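Local structure of putative dihydrodipicolinate synthase (Thermus thermophilus, 2PCQ) at residues E71-A77 / Y111-L115; A195-A200 / L229-L233; L222-L226 / L276-W281. The protein is a putative member of the dihydrodipicolinate synthetase family, a TIM-barrel protein whose model here is a four-chain assembly. All blocks are in the same frame, centred on the assembly; numbering follows the deposited sequence.

Contact 1 of 3, residues E71-A77 / Y111-L115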
ATOM      1  N   GLU A  71       6.400  12.825 -19.574  1.00 15.97           N
ATOM      2  CA  GLU A  71       5.155  13.317 -20.147  1.00 17.31           C
ATOM      3  C   GLU A  71       4.082  12.248 -19.969  1.00 18.14           C
ATOM      4  O   GLU A  71       4.386  11.091 -19.667  1.00 19.14           O
ATOM      5  CB  GLU A  71       5.325  13.634 -21.637  1.00 16.37           C
ATOM      6  CG  GLU A  71       6.360  14.706 -21.969  1.00 17.92           C
ATOM      7  CD  GLU A  71       6.075  16.047 -21.313  1.00 23.85           C
ATOM      8  OE1 GLU A  71       4.890  16.417 -21.174  1.00 22.61           O
ATOM      9  OE2 GLU A  71       7.047  16.743 -20.946  1.00 25.38           O
ATOM     10  N   GLU A  72       2.830  12.646 -20.169  1.00 19.69           N
ATOM     11  CA  GLU A  72       1.695  11.748 -20.012  1.00 17.85           C
ATOM     12  C   GLU A  72       1.245  11.140 -21.335  1.00 18.52           C
ATOM     13  O   GLU A  72       0.605  10.094 -21.342  1.00 21.75           O
ATOM     14  CB  GLU A  72       0.512  12.501 -19.397  1.00 17.09           C
ATOM     15  CG  GLU A  72       0.797  13.217 -18.075  1.00 18.47           C
ATOM     16  CD  GLU A  72       0.733  12.300 -16.859  1.00 21.79           C
ATOM     17  OE1 GLU A  72       0.437  11.093 -17.019  1.00 16.43           O
ATOM     18  OE2 GLU A  72       0.978  12.794 -15.735  1.00 20.92           O
ATOM     19  N   THR A  73       1.572  11.791 -22.450  1.00 15.28           N
ATOM     20  CA  THR A  73       1.153  11.302 -23.764  1.00 15.65           C
ATOM     21  C   THR A  73       2.213  11.478 -24.846  1.00 18.23           C
ATOM     22  O   THR A  73       3.163  12.239 -24.685  1.00 19.25           O
ATOM     23  CB  THR A  73      -0.112  12.032 -24.246  1.00 16.19           C
ATOM     24  OG1 THR A  73       0.204  13.406 -24.518  1.00 17.95           O
ATOM     25  CG2 THR A  73      -1.200  11.973 -23.187  1.00 16.96           C
ATOM     26  N   LEU A  74       2.033  10.773 -25.958  1.00 17.08           N
ATOM     27  CA  LEU A  74       2.969  10.866 -27.067  1.00 19.14           C
ATOM     28  C   LEU A  74       2.979  12.272 -27.667  1.00 19.99           C
ATOM     29  O   LEU A  74       4.039  12.818 -27.951  1.00 19.32           O
ATOM     30  CB  LEU A  74       2.634   9.812 -28.128  1.00 20.43           C
ATOM     31  CG  LEU A  74       3.012   8.389 -27.692  1.00 21.70           C
ATOM     32  CD1 LEU A  74       2.492   7.367 -28.687  1.00 21.61           C
ATOM     33  CD2 LEU A  74       4.534   8.296 -27.566  1.00 20.36           C
ATOM     34  N   PRO A  75       1.798  12.882 -27.867  1.00 21.30           N
ATOM     35  CA  PRO A  75       1.811  14.234 -28.434  1.00 21.70           C
ATOM     36  C   PRO A  75       2.639  15.202 -27.585  1.00 21.20           C
ATOM     37  O   PRO A  75       3.382  16.023 -28.120  1.00 21.67           O
ATOM     38  CB  PRO A  75       0.332  14.601 -28.471  1.00 20.90           C
ATOM     39  CG  PRO A  75      -0.307  13.284 -28.790  1.00 20.62           C
ATOM     40  CD  PRO A  75       0.427  12.337 -27.855  1.00 20.16           C
ATOM     41  N   GLN A  76       2.510  15.103 -26.263  1.00 17.85           N
ATOM     42  CA  GLN A  76       3.265  15.973 -25.361  1.00 17.02           C
ATOM     43  C   GLN A  76       4.741  15.591 -25.357  1.00 17.69           C
ATOM     44  O   GLN A  76       5.611  16.443 -25.208  1.00 18.20           O
ATOM     45  CB  GLN A  76       2.722  15.871 -23.932  1.00 16.76           C
ATOM     46  CG  GLN A  76       1.375  16.534 -23.725  1.00 17.14           C
ATOM     47  CD  GLN A  76       0.705  16.075 -22.450  1.00 19.54           C
ATOM     48  OE1 GLN A  76       0.458  14.882 -22.264  1.00 18.31           O
ATOM     49  NE2 GLN A  76       0.404  17.017 -21.562  1.00 14.42           N
ATOM     50  N   ALA A  77       5.010  14.301 -25.517  1.00 14.38           N
ATOM     51  CA  ALA A  77       6.373  13.795 -25.529  1.00 18.72           C
ATOM     52  C   ALA A  77       7.155  14.214 -26.774  1.00 22.06           C
ATOM     53  O   ALA A  77       8.362  14.455 -26.703  1.00 20.39           O
ATOM     54  CB  ALA A  77       6.357  12.276 -25.424  1.00 17.83           C
ATOM     55  N   TYR A 111       4.158   3.254 -25.958  1.00 14.88           N
ATOM     56  CA  TYR A 111       4.764   4.530 -25.592  1.00 16.20           C
ATOM     57  C   TYR A 111       6.279   4.496 -25.805  1.00 16.26           C
ATOM     58  O   TYR A 111       6.835   5.318 -26.531  1.00 16.78           O
ATOM     59  CB  TYR A 111       4.456   4.853 -24.126  1.00 14.26           C
ATOM     60  CG  TYR A 111       4.933   6.216 -23.670  1.00 17.09           C
ATOM     61  CD1 TYR A 111       4.357   7.387 -24.169  1.00 18.19           C
ATOM     62  CD2 TYR A 111       5.969   6.337 -22.744  1.00 16.43           C
ATOM     63  CE1 TYR A 111       4.801   8.644 -23.755  1.00 19.15           C
ATOM     64  CE2 TYR A 111       6.421   7.588 -22.325  1.00 15.76           C
ATOM     65  CZ  TYR A 111       5.834   8.734 -22.834  1.00 17.35           C
ATOM     66  OH  TYR A 111       6.284   9.963 -22.421  1.00 14.88           O
ATOM     67  N   TYR A 112       6.940   3.535 -25.174  1.00 17.81           N
ATOM     68  CA  TYR A 112       8.385   3.407 -25.283  1.00 19.19           C
ATOM     69  C   TYR A 112       8.878   3.068 -26.688  1.00 20.20           C
ATOM     70  O   TYR A 112       9.922   3.553 -27.113  1.00 19.21           O
ATOM     71  CB  TYR A 112       8.893   2.364 -24.287  1.00 14.84           C
ATOM     72  CG  TYR A 112       8.960   2.877 -22.865  1.00 17.00           C
ATOM     73  CD1 TYR A 112       8.163   2.323 -21.861  1.00 18.59           C
ATOM     74  CD2 TYR A 112       9.820   3.920 -22.523  1.00 16.35           C
ATOM     75  CE1 TYR A 112       8.226   2.797 -20.549  1.00 19.25           C
ATOM     76  CE2 TYR A 112       9.890   4.399 -21.217  1.00 17.80           C
ATOM     77  CZ  TYR A 112       9.094   3.833 -20.236  1.00 16.63           C
ATOM     78  OH  TYR A 112       9.179   4.290 -18.942  1.00 15.79           O
ATOM     79  N   GLU A 113       8.133   2.238 -27.411  1.00 19.85           N
ATOM     80  CA  GLU A 113       8.542   1.870 -28.760  1.00 21.13           C
ATOM     81  C   GLU A 113       8.455   3.075 -29.688  1.00 22.52           C
ATOM     82  O   GLU A 113       9.277   3.229 -30.587  1.00 24.80           O
ATOM     83  CB  GLU A 113       7.680   0.718 -29.278  1.00 22.81           C
ATOM     84  CG  GLU A 113       7.820  -0.538 -28.429  1.00 32.61           C
ATOM     85  CD  GLU A 113       6.916  -1.663 -28.878  1.00 40.04           C
ATOM     86  OE1 GLU A 113       5.887  -1.381 -29.528  1.00 44.70           O
ATOM     87  OE2 GLU A 113       7.226  -2.830 -28.562  1.00 47.50           O
ATOM     88  N   ALA A 114       7.471   3.938 -29.457  1.00 18.24           N
ATOM     89  CA  ALA A 114       7.314   5.135 -30.272  1.00 17.22           C
ATOM     90  C   ALA A 114       8.504   6.066 -30.045  1.00 21.66           C
ATOM     91  O   ALA A 114       9.083   6.593 -30.996  1.00 22.17           O
ATOM     92  CB  ALA A 114       6.019   5.846 -29.916  1.00 20.13           C
ATOM     93  N   LEU A 115       8.870   6.266 -28.782  1.00 20.30           N
ATOM     94  CA  LEU A 115       9.997   7.132 -28.451  1.00 18.24           C
ATOM     95  C   LEU A 115      11.325   6.539 -28.936  1.00 18.32           C
ATOM     96  O   LEU A 115      12.159   7.247 -29.501  1.00 19.10           O
ATOM     97  CB  LEU A 115      10.065   7.364 -26.938  1.00 17.33           C
ATOM     98  CG  LEU A 115       8.845   7.998 -26.255  1.00 19.84           C
ATOM     99  CD1 LEU A 115       9.120   8.141 -24.760  1.00 22.55           C
ATOM    100  CD2 LEU A 115       8.541   9.359 -26.868  1.00 19.01           C
TER
HETATM  101  O   HOH W   1       7.634  10.207 -20.168  1.00 13.90           O
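L74, in the first turn of helix 74-87, faces Y111 of helix 107-118, and their CA atoms, 6.7 Å apart, mark the closest approach of the two backbones. The two side chains run antiparallel alongside each other: CD2 of L74 rests 3.5 Å from CD1 of Y111, obliquely to the ring, and 3.7 Å from CB of A114. Y111 reaches the loop ahead of helix 74-87 because its ring swings away from the backbone N (chi1 -175°), and there the edge of the ring meets the backbone of T73. These are neighbouring outer helices of a TIM barrel, following the third and fourth strands, and the Y111 ring also packs on L69 of strand 66-69 and on P97. At its far end Y111 OH lies 2.6 Å from a bridging water, which in turn accepts from E71 N at 3.0 Å. Deeper in, CB of A77 sits 3.9 Å from CD2 of L115. The start of helix 74-87 is held by T73 at the N-cap: its OG1 takes a weak bond from Q76 N (3.4 Å) and donates to Q76 OE1 at 2.7 Å. On the side away from helix 107-118, Q76 NE2 reaches V45 O of the second subunit.

Contact 2 of 3, residues A195-A200 / L229-L233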
ATOM      1  N   ALA A 195      21.556  11.752  -6.858  1.00 15.31           N
ATOM      2  CA  ALA A 195      21.408  13.131  -6.419  1.00 16.99           C
ATOM      3  C   ALA A 195      22.582  13.474  -5.504  1.00 16.06           C
ATOM      4  O   ALA A 195      23.069  14.601  -5.503  1.00 18.85           O
ATOM      5  CB  ALA A 195      20.087  13.303  -5.667  1.00 15.16           C
ATOM      6  N   ALA A 196      23.037  12.492  -4.732  1.00 14.89           N
ATOM      7  CA  ALA A 196      24.148  12.696  -3.809  1.00 17.37           C
ATOM      8  C   ALA A 196      25.452  12.982  -4.551  1.00 17.13           C
ATOM      9  O   ALA A 196      26.397  13.513  -3.969  1.00 17.14           O
ATOM     10  CB  ALA A 196      24.313  11.476  -2.905  1.00 17.15           C
ATOM     11  N   ALA A 197      25.500  12.634  -5.835  1.00 16.82           N
ATOM     12  CA  ALA A 197      26.690  12.877  -6.640  1.00 17.76           C
ATOM     13  C   ALA A 197      26.811  14.362  -6.979  1.00 16.42           C
ATOM     14  O   ALA A 197      27.819  14.795  -7.540  1.00 18.22           O
ATOM     15  CB  ALA A 197      26.657  12.044  -7.916  1.00 14.89           C
ATOM     16  N   ASN A 198      25.776  15.137  -6.658  1.00 15.05           N
ATOM     17  CA  ASN A 198      25.811  16.582  -6.883  1.00 15.60           C
ATOM     18  C   ASN A 198      26.692  17.178  -5.781  1.00 17.04           C
ATOM     19  O   ASN A 198      27.249  18.266  -5.933  1.00 15.86           O
ATOM     20  CB  ASN A 198      24.424  17.221  -6.732  1.00 14.19           C
ATOM     21  CG  ASN A 198      23.518  16.982  -7.922  1.00 18.24           C
ATOM     22  OD1 ASN A 198      22.586  16.181  -7.856  1.00 20.75           O
ATOM     23  ND2 ASN A 198      23.780  17.685  -9.012  1.00 10.02           N
ATOM     24  N   LEU A 199      26.796  16.461  -4.666  1.00 14.21           N
ATOM     25  CA  LEU A 199      27.558  16.932  -3.514  1.00 16.08           C
ATOM     26  C   LEU A 199      28.923  16.282  -3.330  1.00 14.45           C
ATOM     27  O   LEU A 199      29.904  16.969  -3.037  1.00 18.42           O
ATOM     28  CB  LEU A 199      26.727  16.737  -2.242  1.00 11.15           C
ATOM     29  CG  LEU A 199      25.301  17.308  -2.263  1.00 16.10           C
ATOM     30  CD1 LEU A 199      24.587  16.951  -0.968  1.00 12.31           C
ATOM     31  CD2 LEU A 199      25.342  18.816  -2.453  1.00 15.98           C
ATOM     32  N   ALA A 200      28.990  14.964  -3.484  1.00 13.78           N
ATOM     33  CA  ALA A 200      30.253  14.248  -3.324  1.00 13.37           C
ATOM     34  C   ALA A 200      30.518  13.340  -4.521  1.00 13.54           C
ATOM     35  O   ALA A 200      30.688  12.131  -4.368  1.00 14.44           O
ATOM     36  CB  ALA A 200      30.223  13.425  -2.036  1.00 10.99           C
ATOM     37  N   LEU A 229      24.759  10.424   4.256  1.00 14.83           N
ATOM     38  CA  LEU A 229      24.561  11.469   3.258  1.00 15.48           C
ATOM     39  C   LEU A 229      23.446  11.072   2.290  1.00 17.96           C
ATOM     40  O   LEU A 229      22.523  11.845   2.041  1.00 16.79           O
ATOM     41  CB  LEU A 229      25.852  11.707   2.462  1.00 15.44           C
ATOM     42  CG  LEU A 229      25.760  12.739   1.329  1.00 22.47           C
ATOM     43  CD1 LEU A 229      25.843  14.139   1.920  1.00 17.85           C
ATOM     44  CD2 LEU A 229      26.882  12.526   0.315  1.00 15.91           C
ATOM     45  N   GLY A 230      23.539   9.864   1.746  1.00 17.47           N
ATOM     46  CA  GLY A 230      22.536   9.400   0.805  1.00 16.81           C
ATOM     47  C   GLY A 230      21.170   9.169   1.423  1.00 14.98           C
ATOM     48  O   GLY A 230      20.149   9.446   0.794  1.00 15.46           O
ATOM     49  N   ASP A 231      21.156   8.664   2.654  1.00 17.57           N
ATOM     50  CA  ASP A 231      19.915   8.381   3.375  1.00 16.50           C
ATOM     51  C   ASP A 231      19.147   9.653   3.701  1.00 18.44           C
ATOM     52  O   ASP A 231      17.947   9.739   3.452  1.00 15.14           O
ATOM     53  CB  ASP A 231      20.220   7.629   4.673  1.00 14.44           C
ATOM     54  CG  ASP A 231      18.975   7.381   5.516  1.00 25.35           C
ATOM     55  OD1 ASP A 231      18.104   6.594   5.088  1.00 21.00           O
ATOM     56  OD2 ASP A 231      18.864   7.979   6.608  1.00 25.74           O
ATOM     57  N   LEU A 232      19.839  10.639   4.266  1.00 16.46           N
ATOM     58  CA  LEU A 232      19.194  11.900   4.617  1.00 17.17           C
ATOM     59  C   LEU A 232      18.752  12.681   3.389  1.00 15.86           C
ATOM     60  O   LEU A 232      17.675  13.268   3.379  1.00 17.82           O
ATOM     61  CB  LEU A 232      20.128  12.767   5.464  1.00 18.50           C
ATOM     62  CG  LEU A 232      20.251  12.343   6.927  1.00 24.24           C
ATOM     63  CD1 LEU A 232      21.319  13.174   7.612  1.00 24.07           C
ATOM     64  CD2 LEU A 232      18.899  12.508   7.625  1.00 26.23           C
ATOM     65  N   LEU A 233      19.581  12.686   2.351  1.00 16.03           N
ATOM     66  CA  LEU A 233      19.239  13.408   1.135  1.00 17.40           C
ATOM     67  C   LEU A 233      17.966  12.840   0.510  1.00 17.98           C
ATOM     68  O   LEU A 233      17.130  13.587   0.002  1.00 19.76           O
ATOM     69  CB  LEU A 233      20.396  13.338   0.133  1.00 16.22           C
ATOM     70  CG  LEU A 233      20.315  14.278  -1.075  1.00 25.17           C
ATOM     71  CD1 LEU A 233      20.191  15.725  -0.598  1.00 18.01           C
ATOM     72  CD2 LEU A 233      21.556  14.104  -1.948  1.00 17.68           C
TER
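The main bump here is L233, whose CD2 pushes into the shallow hollow formed by A195 and A196, 3.5 Å from CA of A196 and 3.9 Å from its CB. The residues that meet at the closest approach of the backbones are small: A196 offers just a methyl, and it stands opposite G230, with the two CA atoms 5.9 Å apart. One turn back along the helix, L229 provides the second bump. Its CD2 lies between the methyls of A196 and A200, 4.2 Å from CB of A200, while its CD1 turns to CD1 of L199. Both leucines of helix 216-247 hold CG anti to the backbone N (L233 chi1 -168°), which directs their branches toward 195-200. The other segment is the loop that leaves strand 191-193, the eighth of the TIM barrel, and leads into helix 201-212; the long helix 216-247 thus packs against the connection leaving the eighth strand. L199 is the bump on the loop side: its CD1 comes 4.3 Å from CD2 of L233, and the same side chain also touches A244 and L245 farther along helix 216-247. F269 of helix 266-278 lies against both L199 and L229.

Contact 3 of 3, residues L222-L226 / L276-W281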
ATOM      1  N   LEU A 222      33.654   2.809   2.458  1.00 15.56           N
ATOM      2  CA  LEU A 222      33.202   4.039   1.818  1.00 18.16           C
ATOM      3  C   LEU A 222      31.674   4.042   1.727  1.00 15.59           C
ATOM      4  O   LEU A 222      31.035   5.085   1.883  1.00 17.27           O
ATOM      5  CB  LEU A 222      33.833   4.177   0.428  1.00 20.74           C
ATOM      6  CG  LEU A 222      33.721   5.547  -0.247  1.00 23.95           C
ATOM      7  CD1 LEU A 222      34.064   6.649   0.749  1.00 22.68           C
ATOM      8  CD2 LEU A 222      34.653   5.599  -1.456  1.00 16.75           C
ATOM      9  N   GLN A 223      31.096   2.867   1.487  1.00 16.05           N
ATOM     10  CA  GLN A 223      29.643   2.718   1.405  1.00 14.79           C
ATOM     11  C   GLN A 223      29.024   3.106   2.752  1.00 16.59           C
ATOM     12  O   GLN A 223      28.002   3.792   2.807  1.00 18.54           O
ATOM     13  CB  GLN A 223      29.296   1.266   1.041  1.00 14.74           C
ATOM     14  CG  GLN A 223      27.934   0.743   1.518  1.00 12.96           C
ATOM     15  CD  GLN A 223      26.744   1.387   0.834  1.00 14.99           C
ATOM     16  OE1 GLN A 223      26.763   1.652  -0.373  1.00 17.03           O
ATOM     17  NE2 GLN A 223      25.683   1.617   1.601  1.00 14.17           N
ATOM     18  N   LYS A 224      29.653   2.672   3.839  1.00 15.44           N
ATOM     19  CA  LYS A 224      29.166   2.997   5.173  1.00 14.02           C
ATOM     20  C   LYS A 224      29.331   4.492   5.447  1.00 15.67           C
ATOM     21  O   LYS A 224      28.453   5.127   6.034  1.00 15.32           O
ATOM     22  CB  LYS A 224      29.930   2.181   6.220  1.00 15.75           C
ATOM     23  CG  LYS A 224      29.655   0.685   6.127  1.00 21.04           C
ATOM     24  CD  LYS A 224      30.721  -0.147   6.826  1.00 22.82           C
ATOM     25  CE  LYS A 224      30.782   0.136   8.312  1.00 28.05           C
ATOM     26  NZ  LYS A 224      31.839  -0.687   8.969  1.00 35.30           N
ATOM     27  N   LYS A 225      30.456   5.051   5.012  1.00 16.08           N
ATOM     28  CA  LYS A 225      30.730   6.469   5.210  1.00 16.89           C
ATOM     29  C   LYS A 225      29.724   7.357   4.481  1.00 16.70           C
ATOM     30  O   LYS A 225      29.307   8.397   5.001  1.00 16.15           O
ATOM     31  CB  LYS A 225      32.142   6.807   4.728  1.00 16.61           C
ATOM     32  CG  LYS A 225      32.502   8.285   4.850  1.00 19.57           C
ATOM     33  CD  LYS A 225      33.945   8.541   4.435  1.00 23.22           C
ATOM     34  CE  LYS A 225      34.924   7.850   5.378  1.00 29.49           C
ATOM     35  NZ  LYS A 225      34.790   8.353   6.774  1.00 31.92           N
ATOM     36  N   LEU A 226      29.331   6.942   3.280  1.00 15.14           N
ATOM     37  CA  LEU A 226      28.389   7.717   2.477  1.00 15.96           C
ATOM     38  C   LEU A 226      26.909   7.434   2.765  1.00 17.31           C
ATOM     39  O   LEU A 226      26.033   8.163   2.298  1.00 17.25           O
ATOM     40  CB  LEU A 226      28.668   7.486   0.985  1.00 14.95           C
ATOM     41  CG  LEU A 226      30.047   7.914   0.470  1.00 20.86           C
ATOM     42  CD1 LEU A 226      30.210   7.510  -0.997  1.00 15.02           C
ATOM     43  CD2 LEU A 226      30.203   9.425   0.634  1.00 18.66           C
ATOM     44  N   LEU A 276      31.850  15.393   5.749  1.00 21.83           N
ATOM     45  CA  LEU A 276      32.414  14.855   4.520  1.00 21.16           C
ATOM     46  C   LEU A 276      33.294  15.901   3.853  1.00 18.83           C
ATOM     47  O   LEU A 276      34.312  15.573   3.245  1.00 18.75           O
ATOM     48  CB  LEU A 276      31.301  14.428   3.556  1.00 21.84           C
ATOM     49  CG  LEU A 276      30.569  13.131   3.909  1.00 24.81           C
ATOM     50  CD1 LEU A 276      29.411  12.905   2.946  1.00 25.51           C
ATOM     51  CD2 LEU A 276      31.549  11.969   3.846  1.00 23.50           C
ATOM     52  N   LYS A 277      32.905  17.165   3.969  1.00 18.22           N
ATOM     53  CA  LYS A 277      33.687  18.230   3.360  1.00 21.67           C
ATOM     54  C   LYS A 277      35.056  18.335   4.027  1.00 24.04           C
ATOM     55  O   LYS A 277      36.067  18.532   3.358  1.00 22.44           O
ATOM     56  CB  LYS A 277      32.958  19.569   3.472  1.00 25.29           C
ATOM     57  CG  LYS A 277      33.681  20.705   2.764  1.00 29.43           C
ATOM     58  CD  LYS A 277      32.947  22.021   2.931  1.00 31.98           C
ATOM     59  CE  LYS A 277      33.699  23.148   2.253  1.00 35.16           C
ATOM     60  NZ  LYS A 277      33.046  24.460   2.493  1.00 44.45           N
ATOM     61  N   GLU A 278      35.076  18.197   5.350  1.00 24.11           N
ATOM     62  CA  GLU A 278      36.317  18.271   6.112  1.00 26.85           C
ATOM     63  C   GLU A 278      37.228  17.100   5.744  1.00 28.31           C
ATOM     64  O   GLU A 278      38.451  17.224   5.784  1.00 26.04           O
ATOM     65  CB  GLU A 278      36.009  18.254   7.611  1.00 32.03           C
ATOM     66  CG  GLU A 278      37.226  18.405   8.509  1.00 46.68           C
ATOM     67  CD  GLU A 278      37.994  19.688   8.245  1.00 58.23           C
ATOM     68  OE1 GLU A 278      37.366  20.769   8.241  1.00 63.43           O
ATOM     69  OE2 GLU A 278      39.227  19.617   8.045  1.00 63.62           O
ATOM     70  N   GLU A 279      36.626  15.967   5.385  1.00 23.97           N
ATOM     71  CA  GLU A 279      37.390  14.786   4.988  1.00 24.88           C
ATOM     72  C   GLU A 279      37.909  14.929   3.563  1.00 22.95           C
ATOM     73  O   GLU A 279      38.715  14.117   3.112  1.00 26.72           O
ATOM     74  CB  GLU A 279      36.533  13.519   5.057  1.00 26.50           C
ATOM     75  CG  GLU A 279      36.152  13.069   6.444  1.00 34.00           C
ATOM     76  CD  GLU A 279      35.506  11.699   6.424  1.00 40.84           C
ATOM     77  OE1 GLU A 279      36.172  10.738   5.988  1.00 48.85           O
ATOM     78  OE2 GLU A 279      34.337  11.578   6.835  1.00 45.58           O
ATOM     79  N   GLY A 280      37.424  15.945   2.854  1.00 20.42           N
ATOM     80  CA  GLY A 280      37.861  16.179   1.486  1.00 21.46           C
ATOM     81  C   GLY A 280      37.072  15.447   0.412  1.00 20.04           C
ATOM     82  O   GLY A 280      37.542  15.317  -0.718  1.00 19.71           O
ATOM     83  N   TRP A 281      35.869  14.990   0.750  1.00 20.56           N
ATOM     84  CA  TRP A 281      35.025  14.255  -0.194  1.00 19.24           C
ATOM     85  C   TRP A 281      33.977  15.086  -0.936  1.00 18.13           C
ATOM     86  O   TRP A 281      33.309  14.577  -1.838  1.00 19.86           O
ATOM     87  CB  TRP A 281      34.315  13.105   0.529  1.00 15.47           C
ATOM     88  CG  TRP A 281      35.131  11.851   0.669  1.00 17.10           C
ATOM     89  CD1 TRP A 281      35.310  11.117   1.806  1.00 15.81           C
ATOM     90  CD2 TRP A 281      35.821  11.150  -0.376  1.00 15.43           C
ATOM     91  NE1 TRP A 281      36.067  10.001   1.535  1.00 17.18           N
ATOM     92  CE2 TRP A 281      36.400   9.998   0.206  1.00 17.75           C
ATOM     93  CE3 TRP A 281      36.018  11.385  -1.743  1.00 13.48           C
ATOM     94  CZ2 TRP A 281      37.149   9.078  -0.536  1.00 20.28           C
ATOM     95  CZ3 TRP A 281      36.764  10.469  -2.481  1.00 17.46           C
ATOM     96  CH2 TRP A 281      37.325   9.333  -1.873  1.00 17.37           C
TER
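K225 and E279 meet in a salt bridge, the lysine coming from helix 216-247 and the glutamate from segment 276-281. NZ of K225 donates to OE1 of E279 at 2.9 Å, on the syn lone pair, and makes a weaker bond to OE2 at 3.3 Å, so both carboxylate oxygens share the ammonium group. The lysine stem does a second job: it runs at about a right angle to the W281 side chain, with CD 3.9 Å from NE1 of W281, and lower down its CG lies 3.9 Å from CD2 of L276. K225 starts out extended and then bends at chi3 and chi4 (-65° and -61°), which turns NZ to the carboxylate. CD1 of L222 approaches the indole obliquely, 4.0 Å from NE1 of W281, and CD2 of L226 meets CD1 of L276 at 4.3 Å.

What sets E279 and W281 in place is a Schellman motif: G280 has a positive phi of 88°, and W281 N bonds back to L276 O while G280 N bonds to K277 O. Farther out, A203 and A206 of helix 201-212 pack on W281, and R202 NH2 reaches G280 O. The C-terminal helices beyond the barrel are thus joined by a charged pair over an apolar floor; with E279 exposed, solvent probably screens the bridge and tempers its strength.

Contact 2 is buried, nearer the centre of the chain than the other two, and apolar in the side chains that touch; contacts 1 and 3 lie farther out and are partly buried, each mixing leucine packing with polar chemistry. In contact 1 that is a water bridge between two outer barrel elements, at a subunit interface; in contact 3 it is a salt bridge between C-terminal elements. Contacts 2 and 3 both use helix 216-247, have centres about 11 Å apart, and touch: L229 CD2 lies 3.7 Å from L276 CD1. Contact 1 stands apart, across the centre of the chain, with its centre about 31 Å from that of contact 2 and 40 Å from that of contact 3.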